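Local structure of peptidyl-prolyl cis-trans isomerase (Hirschia baltica, 5EX2) at residues A[25-30]-A[34-39]; A[65-68]-A[72-75]; A[151-156]-A[193-198]; A[200-205]-A[209-214]. The protein probably catalyses the cis-trans isomerisation of peptide bonds preceding proline, as a periplasmic cyclophilin. All blocks are in the same frame, centred on the assembly; numbering follows the deposited sequence.

Contact 1 of 4, residues A[25-30]-A[34-39]; sequences LVIFET and VVYIEL
Ile37 pairs with Val26 across this antiparallel hairpin and also reaches diagonally to Phe28. Its CG1 lies anti to the carbonyl carbon (chi1 -64°), and from there the chain extends until CD1 sits over one face of the Phe28 ring, 3.9 Å from the centroid, in a CH-pi contact. The Val26 and Ile37 backbones bond both ways, each N at 2.9 Å from the other's O. A second reciprocal pair joins Phe28 and Val35. Past its own partner, Val26 turns CG2 to the end of Leu39, meeting CD2 at 3.8 Å with the two side chains nearly perpendicular.

Val34 belongs to the other face of the sheet, with Ile27, Glu29 and Tyr36. Its CG2 touches Ile27 CG2 at 3.5 Å and also lies above the rim of the Tyr36 ring. Glu29, bent at chi2 (-71°), folds its carboxylate across Val34 at a slant, Glu29 OE2 resting 3.5 Å from Val34 CG2. With an alanine in place of Glu29, Val34 would probably lose its cover on that flank and become more open to water.

The hairpin forms two neighbouring strands of the cyclophilin beta-barrel. Strand 212-218 borders residues 25-30 and strand 187-191 borders residues 34-39; Phe28 meets the ring of Phe171, while helix 45-57 packs on Val26 and Leu39.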
loop_
_atom_site.group_PDB
_atom_site.type_symbol
_atom_site.label_atom_id
_atom_site.label_comp_id
_atom_site.label_asym_id
_atom_site.label_seq_id
_atom_site.Cartn_x
_atom_site.Cartn_y
_atom_site.Cartn_z
ATOM N N LEU A 25 7.840 -6.728 2.499
ATOM C CA LEU A 25 6.611 -7.449 2.800
ATOM C C LEU A 25 6.423 -7.568 4.301
ATOM O O LEU A 25 7.261 -8.132 4.993
ATOM C CB LEU A 25 6.636 -8.836 2.158
ATOM C CG LEU A 25 5.376 -9.697 2.244
ATOM C CD1 LEU A 25 4.166 -9.008 1.627
ATOM C CD2 LEU A 25 5.637 -11.034 1.541
ATOM N N VAL A 26 5.294 -7.060 4.775
ATOM C CA VAL A 26 4.982 -7.029 6.191
ATOM C C VAL A 26 3.729 -7.840 6.446
ATOM O O VAL A 26 2.751 -7.743 5.708
ATOM C CB VAL A 26 4.736 -5.587 6.675
ATOM C CG1 VAL A 26 4.739 -5.516 8.199
ATOM C CG2 VAL A 26 5.750 -4.622 6.060
ATOM N N ILE A 27 3.758 -8.637 7.508
ATOM C CA ILE A 27 2.592 -9.385 7.935
ATOM C C ILE A 27 1.960 -8.683 9.135
ATOM O O ILE A 27 2.585 -8.579 10.168
ATOM C CB ILE A 27 2.941 -10.820 8.327
ATOM C CG1 ILE A 27 3.845 -11.472 7.270
ATOM C CG2 ILE A 27 1.666 -11.619 8.517
ATOM C CD1 ILE A 27 4.268 -12.865 7.632
ATOM N N PHE A 28 0.737 -8.186 8.948
ATOM C CA PHE A 28 -0.071 -7.664 10.044
ATOM C C PHE A 28 -1.093 -8.716 10.430
ATOM O O PHE A 28 -2.056 -8.932 9.702
ATOM C CB PHE A 28 -0.800 -6.373 9.629
ATOM C CG PHE A 28 0.013 -5.102 9.760
ATOM C CD1 PHE A 28 1.382 -5.127 9.966
ATOM C CD2 PHE A 28 -0.618 -3.867 9.645
ATOM C CE1 PHE A 28 2.100 -3.945 10.090
ATOM C CE2 PHE A 28 0.097 -2.695 9.766
ATOM C CZ PHE A 28 1.454 -2.733 9.982
ATOM N N GLU A 29 -0.907 -9.371 11.566
ATOM C CA GLU A 29 -1.921 -10.280 12.068
ATOM C C GLU A 29 -2.884 -9.525 12.951
ATOM O O GLU A 29 -2.455 -8.924 13.928
ATOM C CB GLU A 29 -1.287 -11.406 12.867
ATOM C CG GLU A 29 -0.675 -12.496 12.008
ATOM C CD GLU A 29 -1.737 -13.342 11.315
ATOM O OE1 GLU A 29 -2.950 -13.048 11.472
ATOM O OE2 GLU A 29 -1.360 -14.303 10.611
ATOM N N THR A 30 -4.164 -9.528 12.596
ATOM C CA THR A 30 -5.172 -8.800 13.349
ATOM C C THR A 30 -6.193 -9.780 13.905
ATOM O O THR A 30 -6.245 -10.956 13.500
ATOM C CB THR A 30 -5.924 -7.743 12.495
ATOM O OG1 THR A 30 -6.976 -8.385 11.762
ATOM C CG2 THR A 30 -4.993 -7.007 11.550
ATOM N N VAL A 34 -5.404 -11.898 8.723
ATOM C CA VAL A 34 -4.088 -11.435 8.318
ATOM C C VAL A 34 -4.167 -10.446 7.156
ATOM O O VAL A 34 -5.015 -10.553 6.277
ATOM C CB VAL A 34 -3.184 -12.629 7.941
ATOM C CG1 VAL A 34 -3.650 -13.323 6.658
ATOM C CG2 VAL A 34 -1.734 -12.185 7.833
ATOM N N VAL A 35 -3.273 -9.465 7.207
ATOM C CA VAL A 35 -3.111 -8.461 6.185
ATOM C C VAL A 35 -1.641 -8.500 5.767
ATOM O O VAL A 35 -0.749 -8.349 6.599
ATOM C CB VAL A 35 -3.499 -7.050 6.691
ATOM C CG1 VAL A 35 -3.353 -6.028 5.587
ATOM C CG2 VAL A 35 -4.931 -7.039 7.250
ATOM N N TYR A 36 -1.397 -8.746 4.485
ATOM C CA TYR A 36 -0.054 -8.709 3.934
ATOM C C TYR A 36 0.120 -7.390 3.206
ATOM O O TYR A 36 -0.620 -7.109 2.268
ATOM C CB TYR A 36 0.184 -9.884 2.975
ATOM C CG TYR A 36 0.148 -11.244 3.642
ATOM C CD1 TYR A 36 1.234 -11.720 4.336
ATOM C CD2 TYR A 36 -0.976 -12.049 3.547
ATOM C CE1 TYR A 36 1.198 -12.964 4.936
ATOM C CE2 TYR A 36 -1.017 -13.290 4.132
ATOM C CZ TYR A 36 0.066 -13.731 4.826
ATOM O OH TYR A 36 0.007 -14.981 5.403
ATOM N N ILE A 37 1.099 -6.599 3.630
ATOM C CA ILE A 37 1.315 -5.275 3.061
ATOM C C ILE A 37 2.637 -5.252 2.306
ATOM O O ILE A 37 3.674 -5.653 2.849
ATOM C CB ILE A 37 1.333 -4.203 4.159
ATOM C CG1 ILE A 37 -0.032 -4.140 4.832
ATOM C CG2 ILE A 37 1.710 -2.834 3.575
ATOM C CD1 ILE A 37 -0.053 -3.350 6.119
ATOM N N GLU A 38 2.610 -4.794 1.059
ATOM C CA GLU A 38 3.842 -4.507 0.337
ATOM C C GLU A 38 4.203 -3.040 0.527
ATOM O O GLU A 38 3.412 -2.144 0.247
ATOM C CB GLU A 38 3.757 -4.835 -1.168
ATOM C CG GLU A 38 5.138 -4.724 -1.806
ATOM C CD GLU A 38 5.193 -4.977 -3.298
ATOM O OE1 GLU A 38 4.141 -5.143 -3.944
ATOM O OE2 GLU A 38 6.328 -4.998 -3.816
ATOM N N LEU A 39 5.424 -2.814 0.982
ATOM C CA LEU A 39 5.981 -1.481 1.117
ATOM C C LEU A 39 6.388 -0.933 -0.245
ATOM O O LEU A 39 6.812 -1.687 -1.130
ATOM C CB LEU A 39 7.200 -1.506 2.021
ATOM C CG LEU A 39 6.952 -2.122 3.385
ATOM C CD1 LEU A 39 8.262 -2.266 4.159
ATOM C CD2 LEU A 39 5.931 -1.286 4.160
#

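Contact 2 of 4, residues A[65-68]-A[72-75]; sequences FHRV and FMAQ
Arg67 and Gln75 form the hydrogen-bonded pair of a tight beta hairpin, in which a classic beta bulge sets both His66 and Arg67 against Gln75. The sequences match the cyclophilin signature around the active site, so Arg67, Phe72, Met73 and Gln75 probably line the substrate pocket, as their counterparts do in relatives.

Of the backbone bonds, Gln75 N to Arg67 O is firm at 2.8 Å, whereas Arg67 N to Gln75 O is weak at 3.4 Å, consistent with the bulge at this point. Among polar side-chain contacts, Gln75 presents OE1 to the edge of the Arg67 guanidinium, with the amide and guanidinium planes 83° apart. The Arg67 NH1 to Gln75 OE1 distance of 2.5 Å is very short, and Arg67 is modelled in two conformers, so the detail of this bond is doubtful. Gln75 NE2 is bound by Gln170 OE1. Were a leucine to replace Gln75, both amide bonds would go, and the guanidinium would probably be freer to swing.

Apolar packing takes the opposite face of the hairpin, where Val68 CG2 meets Ala74 CB at 4.0 Å. Back on the guanidinium side, in this conformer of Arg67, NH2 approaches the edge of the Phe72 ring, 3.8 Å from CE2. Met73 leaves the backbone with CG wedged between N and the carbonyl carbon (chi1 56°) and bends round until its CE lies over one face of the same guanidinium conformer, 3.3 Å from Arg67 NH1.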
loop_
_atom_site.group_PDB
_atom_site.type_symbol
_atom_site.label_atom_id
_atom_site.label_comp_id
_atom_site.label_asym_id
_atom_site.label_seq_id
_atom_site.Cartn_x
_atom_site.Cartn_y
_atom_site.Cartn_z
ATOM N N PHE A 65 -7.070 -1.028 16.776
ATOM C CA PHE A 65 -7.633 -0.261 15.671
ATOM C C PHE A 65 -8.659 0.654 16.296
ATOM O O PHE A 65 -9.847 0.334 16.400
ATOM C CB PHE A 65 -8.222 -1.175 14.610
ATOM C CG PHE A 65 -7.177 -1.856 13.822
ATOM C CD1 PHE A 65 -6.546 -1.190 12.792
ATOM C CD2 PHE A 65 -6.779 -3.138 14.127
ATOM C CE1 PHE A 65 -5.541 -1.799 12.068
ATOM C CE2 PHE A 65 -5.774 -3.750 13.406
ATOM C CZ PHE A 65 -5.159 -3.079 12.377
ATOM N N HIS A 66 -8.172 1.799 16.755
ATOM C CA HIS A 66 -8.943 2.663 17.641
ATOM C C HIS A 66 -9.830 3.672 16.919
ATOM O O HIS A 66 -10.655 4.315 17.555
ATOM C CB HIS A 66 -8.000 3.412 18.579
ATOM C CG HIS A 66 -7.132 4.401 17.874
ATOM N ND1 HIS A 66 -5.942 4.061 17.267
ATOM C CD2 HIS A 66 -7.316 5.721 17.630
ATOM C CE1 HIS A 66 -5.420 5.133 16.695
ATOM N NE2 HIS A 66 -6.233 6.152 16.899
ATOM N N ARG A 67 -9.654 3.837 15.615
ATOM C CA ARG A 67 -10.488 4.762 14.851
ATOM C C ARG A 67 -10.798 4.137 13.507
ATOM O O ARG A 67 -9.937 4.078 12.634
ATOM C CB ARG A 67 -9.782 6.112 14.678
ATOM C CG ARG A 67 -10.527 7.135 13.822
ATOM C CD ARG A 67 -9.608 8.305 13.484
ATOM N NE ARG A 67 -10.161 9.223 12.483
ATOM C CZ ARG A 67 -9.559 9.575 11.347
ATOM N NH1 ARG A 67 -8.366 9.098 11.025
ATOM N NH2 ARG A 67 -10.161 10.421 10.516
ATOM N N VAL A 68 -12.026 3.663 13.366
ATOM C CA VAL A 68 -12.437 2.914 12.189
ATOM C C VAL A 68 -13.732 3.502 11.684
ATOM O O VAL A 68 -14.720 3.587 12.426
ATOM C CB VAL A 68 -12.618 1.422 12.517
ATOM C CG1 VAL A 68 -13.047 0.642 11.297
ATOM C CG2 VAL A 68 -11.339 0.846 13.086
ATOM N N PHE A 72 -14.317 4.378 4.700
ATOM C CA PHE A 72 -13.166 5.267 4.750
ATOM C C PHE A 72 -11.906 4.472 5.072
ATOM O O PHE A 72 -11.223 4.018 4.161
ATOM C CB PHE A 72 -13.462 6.390 5.767
ATOM C CG PHE A 72 -12.389 7.429 5.898
ATOM C CD1 PHE A 72 -11.462 7.655 4.888
ATOM C CD2 PHE A 72 -12.328 8.197 7.036
ATOM C CE1 PHE A 72 -10.488 8.630 5.037
ATOM C CE2 PHE A 72 -11.362 9.149 7.199
ATOM C CZ PHE A 72 -10.437 9.377 6.195
ATOM N N MET A 73 -11.607 4.270 6.345
ATOM C CA MET A 73 -10.377 3.593 6.701
ATOM C C MET A 73 -10.419 3.062 8.123
ATOM O O MET A 73 -11.317 3.382 8.899
ATOM C CB MET A 73 -9.186 4.544 6.522
ATOM C CG MET A 73 -9.300 5.855 7.299
ATOM S SD MET A 73 -8.767 5.634 9.019
ATOM C CE MET A 73 -10.070 6.475 9.919
ATOM N N ALA A 74 -9.428 2.224 8.412
ATOM C CA ALA A 74 -9.173 1.722 9.749
ATOM C C ALA A 74 -7.809 2.201 10.210
ATOM O O ALA A 74 -6.783 1.893 9.597
ATOM C CB ALA A 74 -9.236 0.208 9.760
ATOM N N GLN A 75 -7.801 2.950 11.307
ATOM C CA GLN A 75 -6.578 3.532 11.843
ATOM C C GLN A 75 -6.117 2.788 13.093
ATOM O O GLN A 75 -6.924 2.503 13.985
ATOM C CB GLN A 75 -6.790 5.015 12.152
ATOM C CG GLN A 75 -5.577 5.705 12.696
ATOM C CD GLN A 75 -5.778 7.205 12.800
ATOM O OE1 GLN A 75 -6.585 7.776 12.074
ATOM N NE2 GLN A 75 -5.082 7.843 13.728
#

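Contact 3 of 4, residues A[151-156]-A[193-198]; sequences HCAGVV and EGLDVA
Ala153 and Gly154 present the outside of a turn to Leu195, the first residue of a short helix, and this one leucine makes the whole touch. Following the chain, Cys152 opens a type II beta turn and is tied through a disulfide to Cys254. Next comes Ala153, whose CB meets Leu195 CD2 at 4.0 Å, methyl against methyl. Gly154 holds the third position of the turn with a positive phi of 102°, where a side chain would jam against the carbonyl of Ala153. Its amide N receives the other branch, Leu195 CD1, at 3.7 Å. Both methyls get there because Leu195 CG stands anti to the backbone N (chi1 174°), which carries the fork out from the helix so that both come up to the Ala153-Gly154 link from the same side. Val155 closes the turn, its N bonded to Cys152 O at 3.1 Å, and begins the strand that continues with Val156.

The contact is small and purely van der Waals. Gly194 occupies the N-cap position of the helix. Around the pair, Gly154 bonds through its backbone to Met174 and Met191, linking the turn to strands 171-174 and 187-191; on the helix, Ala198 packs against both strands, while Val197 lies on Val35 of strand 33-39.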
loop_
_atom_site.group_PDB
_atom_site.type_symbol
_atom_site.label_atom_id
_atom_site.label_comp_id
_atom_site.label_asym_id
_atom_site.label_seq_id
_atom_site.Cartn_x
_atom_site.Cartn_y
_atom_site.Cartn_z
ATOM N N HIS A 151 -5.200 7.338 -2.582
ATOM C CA HIS A 151 -5.734 6.542 -1.505
ATOM C C HIS A 151 -6.922 5.697 -1.981
ATOM O O HIS A 151 -8.061 5.873 -1.560
ATOM C CB HIS A 151 -6.078 7.467 -0.341
ATOM C CG HIS A 151 -4.861 8.003 0.354
ATOM N ND1 HIS A 151 -4.063 8.989 -0.174
ATOM C CD2 HIS A 151 -4.299 7.656 1.534
ATOM C CE1 HIS A 151 -3.060 9.228 0.658
ATOM N NE2 HIS A 151 -3.179 8.430 1.700
ATOM N N CYS A 152 -6.635 4.765 -2.880
ATOM C CA CYS A 152 -7.583 3.747 -3.284
ATOM C C CYS A 152 -7.783 2.782 -2.127
ATOM O O CYS A 152 -6.920 2.671 -1.275
ATOM C CB CYS A 152 -7.077 2.939 -4.498
ATOM S SG CYS A 152 -6.677 3.840 -5.954
ATOM N N ALA A 153 -8.892 2.047 -2.130
ATOM C CA ALA A 153 -9.057 0.912 -1.230
ATOM C C ALA A 153 -7.850 0.017 -1.382
ATOM O O ALA A 153 -7.419 -0.255 -2.508
ATOM C CB ALA A 153 -10.333 0.170 -1.535
ATOM N N GLY A 154 -7.295 -0.434 -0.263
ATOM C CA GLY A 154 -6.116 -1.264 -0.297
ATOM C C GLY A 154 -4.815 -0.559 0.037
ATOM O O GLY A 154 -3.869 -1.181 0.497
ATOM N N VAL A 155 -4.763 0.741 -0.188
ATOM C CA VAL A 155 -3.574 1.508 0.112
ATOM C C VAL A 155 -3.445 1.640 1.614
ATOM O O VAL A 155 -4.426 1.589 2.343
ATOM C CB VAL A 155 -3.630 2.873 -0.634
ATOM C CG1 VAL A 155 -2.573 3.873 -0.141
ATOM C CG2 VAL A 155 -3.451 2.600 -2.127
ATOM N N VAL A 156 -2.212 1.777 2.056
ATOM C CA VAL A 156 -1.884 1.965 3.458
ATOM C C VAL A 156 -1.127 3.281 3.587
ATOM O O VAL A 156 -0.245 3.572 2.780
ATOM C CB VAL A 156 -1.052 0.765 3.988
ATOM C CG1 VAL A 156 -0.737 0.909 5.450
ATOM C CG2 VAL A 156 -1.796 -0.543 3.742
ATOM N N GLU A 193 -3.060 -8.810 0.261
ATOM C CA GLU A 193 -4.156 -9.641 0.724
ATOM C C GLU A 193 -4.577 -9.025 2.033
ATOM O O GLU A 193 -3.740 -8.493 2.765
ATOM C CB GLU A 193 -3.747 -11.111 0.888
ATOM C CG GLU A 193 -3.784 -11.902 -0.413
ATOM C CD GLU A 193 -3.526 -13.397 -0.231
ATOM O OE1 GLU A 193 -3.552 -13.894 0.922
ATOM O OE2 GLU A 193 -3.303 -14.085 -1.253
ATOM N N GLY A 194 -5.871 -9.055 2.304
ATOM C CA GLY A 194 -6.393 -8.559 3.559
ATOM C C GLY A 194 -7.212 -7.284 3.491
ATOM O O GLY A 194 -7.620 -6.775 4.517
ATOM N N LEU A 195 -7.469 -6.752 2.301
ATOM C CA LEU A 195 -8.405 -5.645 2.206
ATOM C C LEU A 195 -9.743 -6.028 2.824
ATOM O O LEU A 195 -10.367 -5.212 3.512
ATOM C CB LEU A 195 -8.601 -5.210 0.760
ATOM C CG LEU A 195 -9.676 -4.137 0.512
ATOM C CD1 LEU A 195 -9.456 -2.905 1.346
ATOM C CD2 LEU A 195 -9.731 -3.751 -0.960
ATOM N N ASP A 196 -10.190 -7.259 2.592
ATOM C CA ASP A 196 -11.452 -7.715 3.160
ATOM C C ASP A 196 -11.366 -7.750 4.692
ATOM O O ASP A 196 -12.320 -7.396 5.388
ATOM C CB ASP A 196 -11.841 -9.093 2.600
ATOM C CG ASP A 196 -10.777 -10.170 2.828
ATOM O OD1 ASP A 196 -9.606 -9.856 3.139
ATOM O OD2 ASP A 196 -11.129 -11.364 2.676
ATOM N N VAL A 197 -10.211 -8.140 5.209
ATOM C CA VAL A 197 -9.967 -8.122 6.653
ATOM C C VAL A 197 -10.066 -6.685 7.173
ATOM O O VAL A 197 -10.748 -6.422 8.180
ATOM C CB VAL A 197 -8.594 -8.728 6.996
ATOM C CG1 VAL A 197 -8.217 -8.471 8.442
ATOM C CG2 VAL A 197 -8.599 -10.220 6.718
ATOM N N ALA A 198 -9.412 -5.741 6.496
ATOM C CA ALA A 198 -9.446 -4.335 6.898
ATOM C C ALA A 198 -10.876 -3.820 6.924
ATOM O O ALA A 198 -11.253 -3.031 7.798
ATOM C CB ALA A 198 -8.587 -3.492 5.951
#

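Contact 4 of 4, residues A[200-205]-A[209-214]; sequences SLTIGE and RPDILV
Leu201 lays its CD2 against the CB of Asp211, 3.5 Å away, packing the stem of the aspartate while Thr202 takes its carboxylate. Asp211 OD2 accepts two bonds from that one threonine. Thr202 N approaches at 2.8 Å on the anti lone pair, and Thr202 OG1, at 2.9 Å, comes from above the carboxylate plane, about 50° out of it. The hydroxyl can reach OD2 because it lies beside its own backbone N (chi1 -61°), so amide and hydroxyl converge on the same oxygen. The other oxygen, OD1, is held by Thr31 OG1 and forms a salt bridge with Lys32, so the buried carboxylate is gripped at both ends and its rotation is fixed.

Two waters carry the link further. One donates to Thr202 O and accepts from Asp211 N at 2.9 Å, bridging the two backbones where they come nearest, Thr202 beside Asp211. The other donates both to Thr202 OG1 and to Arg209 O, at 2.8 Å from the latter, tying in the start of segment 209-214.

In this way the loop after helix 195-198 is pinned to the approach of strand 212-218. Leu201 also packs on Phe65, Thr30 and Leu173, from strands 63-69, 25-30 and 171-174, while backbone bonds join Gly204 to Val68 and Asp211 to Phe65.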
loop_
_atom_site.group_PDB
_atom_site.type_symbol
_atom_site.label_atom_id
_atom_site.label_comp_id
_atom_site.label_asym_id
_atom_site.label_seq_id
_atom_site.Cartn_x
_atom_site.Cartn_y
_atom_site.Cartn_z
ATOM N N SER A 200 -13.423 -5.422 7.618
ATOM C CA SER A 200 -14.204 -6.098 8.650
ATOM C C SER A 200 -13.837 -5.611 10.052
ATOM O O SER A 200 -14.472 -6.017 11.024
ATOM C CB SER A 200 -14.019 -7.621 8.564
ATOM O OG SER A 200 -12.747 -8.034 9.033
ATOM N N LEU A 201 -12.786 -4.802 10.181
ATOM C CA LEU A 201 -12.392 -4.306 11.502
ATOM C C LEU A 201 -13.537 -3.501 12.111
ATOM O O LEU A 201 -14.248 -2.786 11.398
ATOM C CB LEU A 201 -11.111 -3.478 11.410
ATOM C CG LEU A 201 -9.874 -4.254 10.935
ATOM C CD1 LEU A 201 -8.746 -3.349 10.586
ATOM C CD2 LEU A 201 -9.413 -5.216 12.016
ATOM N N THR A 202 -13.709 -3.642 13.423
ATOM C CA THR A 202 -14.858 -3.079 14.111
ATOM C C THR A 202 -14.861 -1.552 14.030
ATOM O O THR A 202 -13.865 -0.890 14.340
ATOM C CB THR A 202 -14.869 -3.544 15.568
ATOM O OG1 THR A 202 -14.962 -4.976 15.595
ATOM C CG2 THR A 202 -16.050 -2.994 16.310
ATOM N N ILE A 203 -15.999 -1.030 13.610
ATOM C CA ILE A 203 -16.214 0.387 13.412
ATOM C C ILE A 203 -16.369 1.105 14.735
ATOM O O ILE A 203 -17.028 0.598 15.633
ATOM C CB ILE A 203 -17.486 0.595 12.547
ATOM C CG1 ILE A 203 -17.247 0.088 11.127
ATOM C CG2 ILE A 203 -17.959 2.054 12.527
ATOM C CD1 ILE A 203 -18.519 -0.297 10.393
ATOM N N GLY A 204 -15.794 2.300 14.842
ATOM C CA GLY A 204 -16.023 3.156 16.003
ATOM C C GLY A 204 -14.904 4.156 16.198
ATOM O O GLY A 204 -13.791 3.984 15.697
ATOM N N GLU A 205 -15.203 5.193 16.967
ATOM C CA GLU A 205 -14.289 6.310 17.162
ATOM C C GLU A 205 -14.277 6.757 18.622
ATOM O O GLU A 205 -14.678 7.876 18.939
ATOM C CB GLU A 205 -14.697 7.471 16.260
ATOM C CG GLU A 205 -14.850 7.070 14.804
ATOM C CD GLU A 205 -15.338 8.218 13.960
ATOM O OE1 GLU A 205 -14.674 9.269 13.989
ATOM O OE2 GLU A 205 -16.392 8.082 13.301
ATOM N N ARG A 209 -14.975 -2.098 21.872
ATOM C CA ARG A 209 -14.059 -3.215 21.995
ATOM C C ARG A 209 -13.350 -3.340 20.667
ATOM O O ARG A 209 -13.774 -4.084 19.799
ATOM C CB ARG A 209 -14.831 -4.474 22.395
ATOM C CG ARG A 209 -15.457 -4.334 23.800
ATOM C CD ARG A 209 -16.589 -5.314 24.107
ATOM N NE ARG A 209 -17.814 -5.041 23.357
ATOM C CZ ARG A 209 -18.734 -4.135 23.688
ATOM N NH1 ARG A 209 -19.805 -3.985 22.919
ATOM N NH2 ARG A 209 -18.593 -3.380 24.772
ATOM N N PRO A 210 -12.286 -2.556 20.489
ATOM C CA PRO A 210 -11.649 -2.495 19.168
ATOM C C PRO A 210 -10.968 -3.784 18.765
ATOM O O PRO A 210 -10.534 -4.551 19.635
ATOM C CB PRO A 210 -10.596 -1.399 19.321
ATOM C CG PRO A 210 -10.973 -0.646 20.546
ATOM C CD PRO A 210 -11.710 -1.581 21.429
ATOM N N ASP A 211 -10.861 -3.999 17.463
ATOM C CA ASP A 211 -9.951 -5.017 16.951
ATOM C C ASP A 211 -8.503 -4.615 17.238
ATOM O O ASP A 211 -8.228 -3.449 17.572
ATOM C CB ASP A 211 -10.201 -5.239 15.462
ATOM C CG ASP A 211 -11.367 -6.160 15.224
ATOM O OD1 ASP A 211 -11.329 -7.294 15.753
ATOM O OD2 ASP A 211 -12.334 -5.748 14.559
ATOM N N ILE A 212 -7.600 -5.588 17.147
ATOM C CA ILE A 212 -6.222 -5.440 17.597
ATOM C C ILE A 212 -5.280 -5.892 16.505
ATOM O O ILE A 212 -5.542 -6.876 15.831
ATOM C CB ILE A 212 -5.963 -6.270 18.875
ATOM C CG1 ILE A 212 -6.959 -5.882 19.975
ATOM C CG2 ILE A 212 -4.522 -6.100 19.361
ATOM C CD1 ILE A 212 -6.916 -6.776 21.204
ATOM N N LEU A 213 -4.183 -5.175 16.366
ATOM C CA LEU A 213 -3.037 -5.623 15.599
ATOM C C LEU A 213 -2.245 -6.494 16.546
ATOM O O LEU A 213 -1.512 -6.000 17.387
ATOM C CB LEU A 213 -2.213 -4.441 15.100
ATOM C CG LEU A 213 -0.945 -4.774 14.317
ATOM C CD1 LEU A 213 -1.218 -5.663 13.118
ATOM C CD2 LEU A 213 -0.307 -3.474 13.871
ATOM N N VAL A 214 -2.412 -7.799 16.417
ATOM C CA VAL A 214 -1.812 -8.740 17.353
ATOM C C VAL A 214 -0.294 -8.819 17.199
ATOM O O VAL A 214 0.450 -8.901 18.186
ATOM C CB VAL A 214 -2.425 -10.141 17.165
ATOM C CG1 VAL A 214 -1.755 -11.157 18.074
ATOM C CG2 VAL A 214 -3.918 -10.115 17.392
HETATM O O HOH W 1 -11.536 -1.839 15.618
HETATM O O HOH W 2 -14.246 -6.116 17.881
#

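Along the chain the contacts follow one another in order, each closing before the next opens, and all reach the same closed eight-stranded barrel, the core of the cyclophilin fold. Contacts 2 and 4 are nearest, their centres about 7 Å apart; strands 63-69 and 212-218 are neighbours, joined by Phe65 N to Asp211 O at 2.8 Å. Contact 1 lies about 16 Å from both, yet strand 212-218 also borders 25-30, so the chain's last barrel strand closes the ring against its first. Contact 3, about 10 Å from contact 1, brings in strand 155-158 and helix 195-198. Hairpin 65-75, probably part of the active site, is thus built on the barrel itself.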